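Local coordinates for HP0958 (Helicobacter pylori, PDB 3NA7), which probably acts in flagellar biogenesis and export, as a chaperone and post-transcriptional regulator, combining a coiled-coil hairpin with a zinc-ribbon domain, at residues H15-I20 against S179-I184; K198-C201 against I206-N209. One frame throughout, in Å; residues are numbered along the deposited sequence.

Contact 1 (H15-I20 against S179-I184); sequences HLDKEI and SFYERI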
ATOM      1  N   HIS A  15     -27.965  10.003 -11.219  1.00 63.93           N
ATOM      2  CA  HIS A  15     -27.693   8.616 -11.593  1.00 65.76           C
ATOM      3  C   HIS A  15     -26.546   8.473 -12.587  1.00 62.01           C
ATOM      4  O   HIS A  15     -25.785   7.497 -12.519  1.00 61.53           O
ATOM      5  CB  HIS A  15     -28.962   7.879 -12.062  1.00 68.65           C
ATOM      6  CG  HIS A  15     -29.810   7.387 -10.931  1.00 74.84           C
ATOM      7  ND1 HIS A  15     -31.166   7.636 -10.849  1.00 79.84           N
ATOM      8  CD2 HIS A  15     -29.483   6.696  -9.812  1.00 76.95           C
ATOM      9  CE1 HIS A  15     -31.635   7.116  -9.728  1.00 83.26           C
ATOM     10  NE2 HIS A  15     -30.637   6.534  -9.084  1.00 83.59           N
ATOM     11  N   LEU A  16     -26.427   9.427 -13.507  1.00 58.89           N
ATOM     12  CA  LEU A  16     -25.308   9.428 -14.457  1.00 56.77           C
ATOM     13  C   LEU A  16     -23.992   9.786 -13.759  1.00 55.30           C
ATOM     14  O   LEU A  16     -22.944   9.259 -14.109  1.00 55.80           O
ATOM     15  CB  LEU A  16     -25.562  10.385 -15.620  1.00 56.22           C
ATOM     16  CG  LEU A  16     -26.738  10.099 -16.561  1.00 58.01           C
ATOM     17  CD1 LEU A  16     -26.805  11.184 -17.603  1.00 57.50           C
ATOM     18  CD2 LEU A  16     -26.622   8.754 -17.243  1.00 55.82           C
ATOM     19  N   ASP A  17     -24.042  10.671 -12.768  1.00 53.84           N
ATOM     20  CA  ASP A  17     -22.862  10.938 -11.949  1.00 52.78           C
ATOM     21  C   ASP A  17     -22.393   9.679 -11.208  1.00 53.77           C
ATOM     22  O   ASP A  17     -21.201   9.397 -11.177  1.00 50.21           O
ATOM     23  CB  ASP A  17     -23.102  12.084 -10.971  1.00 51.81           C
ATOM     24  CG  ASP A  17     -22.945  13.460 -11.622  1.00 54.90           C
ATOM     25  OD1 ASP A  17     -22.112  13.625 -12.543  1.00 55.91           O
ATOM     26  OD2 ASP A  17     -23.666  14.391 -11.207  1.00 58.26           O
ATOM     27  N   LYS A  18     -23.338   8.936 -10.621  1.00 56.96           N
ATOM     28  CA  LYS A  18     -23.045   7.683  -9.909  1.00 59.34           C
ATOM     29  C   LYS A  18     -22.479   6.640 -10.845  1.00 58.69           C
ATOM     30  O   LYS A  18     -21.587   5.888 -10.449  1.00 61.60           O
ATOM     31  CB  LYS A  18     -24.291   7.106  -9.225  1.00 61.80           C
ATOM     32  CG  LYS A  18     -24.834   7.920  -8.079  1.00 64.40           C
ATOM     33  CD  LYS A  18     -26.082   7.244  -7.522  1.00 71.59           C
ATOM     34  CE  LYS A  18     -26.797   8.120  -6.503  1.00 73.56           C
ATOM     35  NZ  LYS A  18     -27.874   7.385  -5.780  1.00 77.87           N
ATOM     36  N   GLU A  19     -22.995   6.588 -12.076  1.00 57.33           N
ATOM     37  CA  GLU A  19     -22.457   5.684 -13.098  1.00 56.65           C
ATOM     38  C   GLU A  19     -21.000   5.967 -13.373  1.00 54.64           C
ATOM     39  O   GLU A  19     -20.170   5.066 -13.321  1.00 53.46           O
ATOM     40  CB  GLU A  19     -23.238   5.778 -14.410  1.00 57.61           C
ATOM     41  CG  GLU A  19     -24.557   5.022 -14.409  1.00 64.27           C
ATOM     42  CD  GLU A  19     -25.020   4.637 -15.821  1.00 70.01           C
ATOM     43  OE1 GLU A  19     -24.498   3.641 -16.404  1.00 70.54           O
ATOM     44  OE2 GLU A  19     -25.921   5.329 -16.338  1.00 69.07           O
ATOM     45  N   ILE A  20     -20.687   7.222 -13.685  1.00 53.88           N
ATOM     46  CA  ILE A  20     -19.308   7.633 -13.902  1.00 54.03           C
ATOM     47  C   ILE A  20     -18.417   7.246 -12.724  1.00 54.42           C
ATOM     48  O   ILE A  20     -17.357   6.666 -12.921  1.00 55.66           O
ATOM     49  CB  ILE A  20     -19.186   9.134 -14.212  1.00 54.63           C
ATOM     50  CG1 ILE A  20     -19.868   9.426 -15.548  1.00 53.03           C
ATOM     51  CG2 ILE A  20     -17.695   9.560 -14.202  1.00 55.43           C
ATOM     52  CD1 ILE A  20     -20.000  10.866 -15.936  1.00 59.14           C
ATOM     53  N   SER A 179     -27.379  24.134 -10.135  1.00 45.96           N
ATOM     54  CA  SER A 179     -26.403  24.735  -9.228  1.00 48.24           C
ATOM     55  C   SER A 179     -26.676  24.411  -7.785  1.00 49.36           C
ATOM     56  O   SER A 179     -25.765  24.362  -6.964  1.00 51.00           O
ATOM     57  CB  SER A 179     -26.408  26.250  -9.386  1.00 44.85           C
ATOM     58  OG  SER A 179     -25.787  26.585 -10.603  1.00 49.52           O
ATOM     59  N   PHE A 180     -27.950  24.236  -7.475  1.00 51.17           N
ATOM     60  CA  PHE A 180     -28.358  23.861  -6.149  1.00 53.41           C
ATOM     61  C   PHE A 180     -27.875  22.429  -5.926  1.00 52.38           C
ATOM     62  O   PHE A 180     -27.351  22.101  -4.872  1.00 53.12           O
ATOM     63  CB  PHE A 180     -29.889  23.948  -6.058  1.00 55.82           C
ATOM     64  CG  PHE A 180     -30.404  23.966  -4.661  1.00 60.79           C
ATOM     65  CD1 PHE A 180     -30.393  25.147  -3.916  1.00 65.79           C
ATOM     66  CD2 PHE A 180     -30.886  22.800  -4.076  1.00 63.60           C
ATOM     67  CE1 PHE A 180     -30.869  25.168  -2.591  1.00 69.71           C
ATOM     68  CE2 PHE A 180     -31.368  22.806  -2.754  1.00 67.67           C
ATOM     69  CZ  PHE A 180     -31.355  23.993  -2.010  1.00 70.43           C
ATOM     70  N   TYR A 181     -28.060  21.591  -6.947  1.00 51.94           N
ATOM     71  CA  TYR A 181     -27.514  20.252  -6.998  1.00 51.27           C
ATOM     72  C   TYR A 181     -25.981  20.264  -6.848  1.00 50.72           C
ATOM     73  O   TYR A 181     -25.448  19.656  -5.907  1.00 51.24           O
ATOM     74  CB  TYR A 181     -27.930  19.551  -8.303  1.00 51.95           C
ATOM     75  CG  TYR A 181     -27.266  18.203  -8.515  1.00 53.41           C
ATOM     76  CD1 TYR A 181     -27.517  17.136  -7.638  1.00 58.82           C
ATOM     77  CD2 TYR A 181     -26.403  17.990  -9.586  1.00 53.96           C
ATOM     78  CE1 TYR A 181     -26.910  15.891  -7.817  1.00 59.89           C
ATOM     79  CE2 TYR A 181     -25.779  16.756  -9.775  1.00 55.61           C
ATOM     80  CZ  TYR A 181     -26.043  15.711  -8.887  1.00 59.90           C
ATOM     81  OH  TYR A 181     -25.450  14.487  -9.061  1.00 58.07           O
ATOM     82  N   GLU A 182     -25.283  20.970  -7.733  1.00 48.94           N
ATOM     83  CA  GLU A 182     -23.802  21.027  -7.656  1.00 49.78           C
ATOM     84  C   GLU A 182     -23.250  21.563  -6.334  1.00 48.97           C
ATOM     85  O   GLU A 182     -22.300  21.020  -5.810  1.00 49.22           O
ATOM     86  CB  GLU A 182     -23.190  21.746  -8.852  1.00 48.57           C
ATOM     87  CG  GLU A 182     -23.385  20.978 -10.176  1.00 51.17           C
ATOM     88  CD  GLU A 182     -22.547  19.688 -10.265  1.00 54.14           C
ATOM     89  OE1 GLU A 182     -21.362  19.693  -9.870  1.00 61.66           O
ATOM     90  OE2 GLU A 182     -23.069  18.669 -10.744  1.00 53.05           O
ATOM     91  N   ARG A 183     -23.874  22.579  -5.756  1.00 50.69           N
ATOM     92  CA  ARG A 183     -23.401  23.079  -4.454  1.00 52.62           C
ATOM     93  C   ARG A 183     -23.403  21.968  -3.383  1.00 53.19           C
ATOM     94  O   ARG A 183     -22.454  21.830  -2.613  1.00 52.48           O
ATOM     95  CB  ARG A 183     -24.241  24.279  -4.011  1.00 53.02           C
ATOM     96  CG  ARG A 183     -23.890  24.844  -2.620  1.00 58.00           C
ATOM     97  CD  ARG A 183     -24.607  26.194  -2.383  1.00 63.35           C
ATOM     98  NE  ARG A 183     -26.064  26.052  -2.445  1.00 62.98           N
ATOM     99  CZ  ARG A 183     -26.947  27.047  -2.345  1.00 66.11           C
ATOM    100  NH1 ARG A 183     -26.559  28.312  -2.175  1.00 64.85           N
ATOM    101  NH2 ARG A 183     -28.238  26.768  -2.414  1.00 62.30           N
ATOM    102  N   ILE A 184     -24.462  21.160  -3.359  1.00 53.34           N
ATOM    103  CA  ILE A 184     -24.536  20.052  -2.407  1.00 55.46           C
ATOM    104  C   ILE A 184     -23.575  18.917  -2.766  1.00 55.35           C
ATOM    105  O   ILE A 184     -22.942  18.315  -1.892  1.00 56.31           O
ATOM    106  CB  ILE A 184     -26.010  19.596  -2.154  1.00 56.27           C
ATOM    107  CG1 ILE A 184     -26.688  20.615  -1.221  1.00 58.60           C
ATOM    108  CG2 ILE A 184     -26.045  18.166  -1.567  1.00 56.06           C
ATOM    109  CD1 ILE A 184     -28.167  20.944  -1.504  1.00 60.89           C
TER

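Contact 2 (K198-C201 against I206-N209); sequences KQAC and IRLN. With ZN (zinc ion), chain B.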
ATOM      1  N   LYS A 198     -37.820   4.884   6.744  1.00 88.10           N
ATOM      2  CA  LYS A 198     -38.496   5.064   8.034  1.00 87.81           C
ATOM      3  C   LYS A 198     -39.135   6.461   8.057  1.00 85.17           C
ATOM      4  O   LYS A 198     -40.058   6.757   7.287  1.00 86.55           O
ATOM      5  CB  LYS A 198     -37.527   4.891   9.219  1.00 86.87           C
ATOM      6  CG  LYS A 198     -36.952   3.489   9.405  1.00 91.54           C
ATOM      7  CD  LYS A 198     -36.145   3.408  10.708  1.00 93.85           C
ATOM      8  CE  LYS A 198     -35.888   1.962  11.149  1.00 96.00           C
ATOM      9  NZ  LYS A 198     -34.719   1.363  10.450  1.00 96.16           N
ATOM     10  N   GLN A 199     -38.617   7.320   8.924  1.00 80.75           N
ATOM     11  CA  GLN A 199     -39.028   8.716   8.986  1.00 77.29           C
ATOM     12  C   GLN A 199     -37.773   9.575   9.148  1.00 73.16           C
ATOM     13  O   GLN A 199     -37.823  10.688   9.675  1.00 73.42           O
ATOM     14  CB  GLN A 199     -39.989   8.918  10.160  1.00 77.70           C
ATOM     15  CG  GLN A 199     -40.802  10.204  10.126  1.00 75.83           C
ATOM     16  CD  GLN A 199     -41.797  10.307  11.279  1.00 76.07           C
ATOM     17  OE1 GLN A 199     -42.434   9.318  11.664  1.00 77.67           O
ATOM     18  NE2 GLN A 199     -41.951  11.513  11.818  1.00 69.72           N
ATOM     19  N   ALA A 200     -36.642   9.051   8.684  1.00 70.40           N
ATOM     20  CA  ALA A 200     -35.363   9.739   8.848  1.00 67.55           C
ATOM     21  C   ALA A 200     -34.722  10.077   7.498  1.00 65.72           C
ATOM     22  O   ALA A 200     -35.031   9.449   6.480  1.00 66.82           O
ATOM     23  CB  ALA A 200     -34.421   8.893   9.700  1.00 67.11           C
ATOM     24  N   CYS A 201     -33.822  11.059   7.493  1.00 60.91           N
ATOM     25  CA  CYS A 201     -33.119  11.426   6.267  1.00 59.69           C
ATOM     26  C   CYS A 201     -32.360  10.193   5.782  1.00 58.66           C
ATOM     27  O   CYS A 201     -31.644   9.593   6.562  1.00 59.10           O
ATOM     28  CB  CYS A 201     -32.151  12.584   6.540  1.00 57.28           C
ATOM     29  SG  CYS A 201     -30.978  13.051   5.186  1.00 58.00           S
ATOM     30  N   ILE A 206     -31.222  10.944  10.706  1.00 63.56           N
ATOM     31  CA  ILE A 206     -31.840  11.574  11.867  1.00 64.28           C
ATOM     32  C   ILE A 206     -33.320  11.773  11.574  1.00 65.23           C
ATOM     33  O   ILE A 206     -33.684  12.220  10.492  1.00 66.53           O
ATOM     34  CB  ILE A 206     -31.132  12.904  12.200  1.00 63.52           C
ATOM     35  CG1 ILE A 206     -29.637  12.644  12.456  1.00 60.60           C
ATOM     36  CG2 ILE A 206     -31.797  13.603  13.387  1.00 63.14           C
ATOM     37  CD1 ILE A 206     -28.760  13.860  12.289  1.00 63.51           C
ATOM     38  N   ARG A 207     -34.172  11.420  12.530  1.00 67.15           N
ATOM     39  CA  ARG A 207     -35.617  11.360  12.287  1.00 68.22           C
ATOM     40  C   ARG A 207     -36.168  12.727  11.889  1.00 66.60           C
ATOM     41  O   ARG A 207     -35.844  13.734  12.509  1.00 65.49           O
ATOM     42  CB  ARG A 207     -36.342  10.841  13.534  1.00 70.74           C
ATOM     43  CG  ARG A 207     -37.618  10.057  13.243  1.00 75.61           C
ATOM     44  CD  ARG A 207     -37.332   8.542  13.093  1.00 82.67           C
ATOM     45  NE  ARG A 207     -37.821   7.708  14.203  1.00 85.04           N
ATOM     46  CZ  ARG A 207     -39.021   7.805  14.781  1.00 89.97           C
ATOM     47  NH1 ARG A 207     -39.908   8.713  14.377  1.00 90.18           N
ATOM     48  NH2 ARG A 207     -39.347   6.981  15.773  1.00 90.18           N
ATOM     49  N   LEU A 208     -36.987  12.763  10.846  1.00 66.93           N
ATOM     50  CA  LEU A 208     -37.584  14.020  10.380  1.00 67.51           C
ATOM     51  C   LEU A 208     -38.849  14.275  11.175  1.00 68.87           C
ATOM     52  O   LEU A 208     -39.587  13.333  11.441  1.00 70.20           O
ATOM     53  CB  LEU A 208     -37.907  13.926   8.889  1.00 68.43           C
ATOM     54  CG  LEU A 208     -36.687  13.679   7.981  1.00 68.94           C
ATOM     55  CD1 LEU A 208     -37.043  12.932   6.686  1.00 68.84           C
ATOM     56  CD2 LEU A 208     -35.993  14.996   7.683  1.00 68.15           C
ATOM     57  N   ASN A 209     -39.096  15.527  11.563  1.00 69.17           N
ATOM     58  CA  ASN A 209     -40.306  15.848  12.325  1.00 70.62           C
ATOM     59  C   ASN A 209     -41.563  15.762  11.458  1.00 72.14           C
ATOM     60  O   ASN A 209     -41.488  15.629  10.231  1.00 72.35           O
ATOM     61  CB  ASN A 209     -40.194  17.177  13.095  1.00 70.45           C
ATOM     62  CG  ASN A 209     -40.243  18.419  12.185  1.00 73.57           C
ATOM     63  OD1 ASN A 209     -40.556  18.341  10.991  1.00 75.21           O
ATOM     64  ND2 ASN A 209     -39.939  19.575  12.765  1.00 69.13           N
TER
HETATM   65 ZN    ZN B 300     -30.101  14.519   6.442  1.00 56.43          ZN

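Contact 1 (H15-I20 against S179-I184)
Asp17 and Tyr181 meet where helix 4-22 faces helix 175-188, at the zinc-ribbon end of the coiled-coil hairpin. The backbones stay well apart, the nearest CA atoms, of Asp17 and Glu182, being 11.0 Å from each other; the long Tyr181 spans most of the gap and the short Asp17 meets it. Tyrosine suits this place because its ring can be buried while its hydroxyl still finds a polar partner. Tyr181 has CG anti to the backbone N (chi1 173°), which carries the ring across to helix 4-22, where it packs on Leu10, Ile13 and Ser14. This is the close-packed part. On the looser side, Glu182 is partly exposed and only its carboxylate approaches, OE2 standing 4.3 Å from OD2 of Asp17. Such like charges would tend to repel, but basic groups probably offset them: Arg185 forms a salt bridge with Glu182, and Lys166 of helix 91-171 forms one with OD1 of Asp17. Carboxylate and ring are nearly coplanar, 8° apart, and OD2 lies at the ring edge, 3.5 Å from CE2 of Tyr181. There OH of Tyr181 donates to the anti lone pair of Asp17 OD2 over 2.8 Å.

Contact 2 (K198-C201 against I206-N209)
A single beta bridge joins Ala200 and Arg207, their CA atoms only 3.8 Å apart, between two unequal backbone hydrogen bonds. One runs from N of Leu208 to O of Gln199, nearly straight at 169° and with its donor in the carbonyl plane; its modelled 2.5 Å is shorter than usual and doubtful as an exact length. The other, from N of Cys201 to O of Ile206, is longer at 3.2 Å, and its donor sits above the carbonyl plane. The small methyl of Ala200 fits this closeness, with CB 3.5 Å from O of Ile206. Gln199 adds a side-chain tie. A chi1 of -163° turns its extended chain away from its own N, and NE2 reaches O of Leu208 at 3.0 Å, nearly in line with that carbonyl, although the oxygen lies somewhat out of the Gln199 amide plane. The Arg207 chain kinks along its methylenes, bringing CD within 4.0 Å of CB of Gln199. Leu208 is buried, as its branched hydrocarbon suits: CD1 packs on the Ala200-Cys201 peptide, while Pro226 and Tyr227 also touch the side chain. Cys201 binds zinc through SG at 2.1 Å, and Cys204, Cys225 and Cys228 complete the site. Backbone bonds closing round a CxxC turn, here Cys201 to Cys204, are characteristic of the zinc knuckle of a C4 zinc ribbon.

How the contacts relate
From the N terminus, helix 4-22 supplies the first half of contact 1. The chain then runs out and back through the long helices 24-85 and 91-171 before helix 175-188 returns to close a loop of 158 residues, nearly all helical. Only afterwards, past strand 193-195, does contact 2 open, and it closes a loop of just four residues. The two therefore follow in series, neither nesting nor crossing. Contact 1 ties the chain's first helix to the one that follows the coiled-coil hairpin; contact 2 shapes one half of the zinc site. Their centres lie about 23 Å apart and their nearest atoms about 10 Å, without touching.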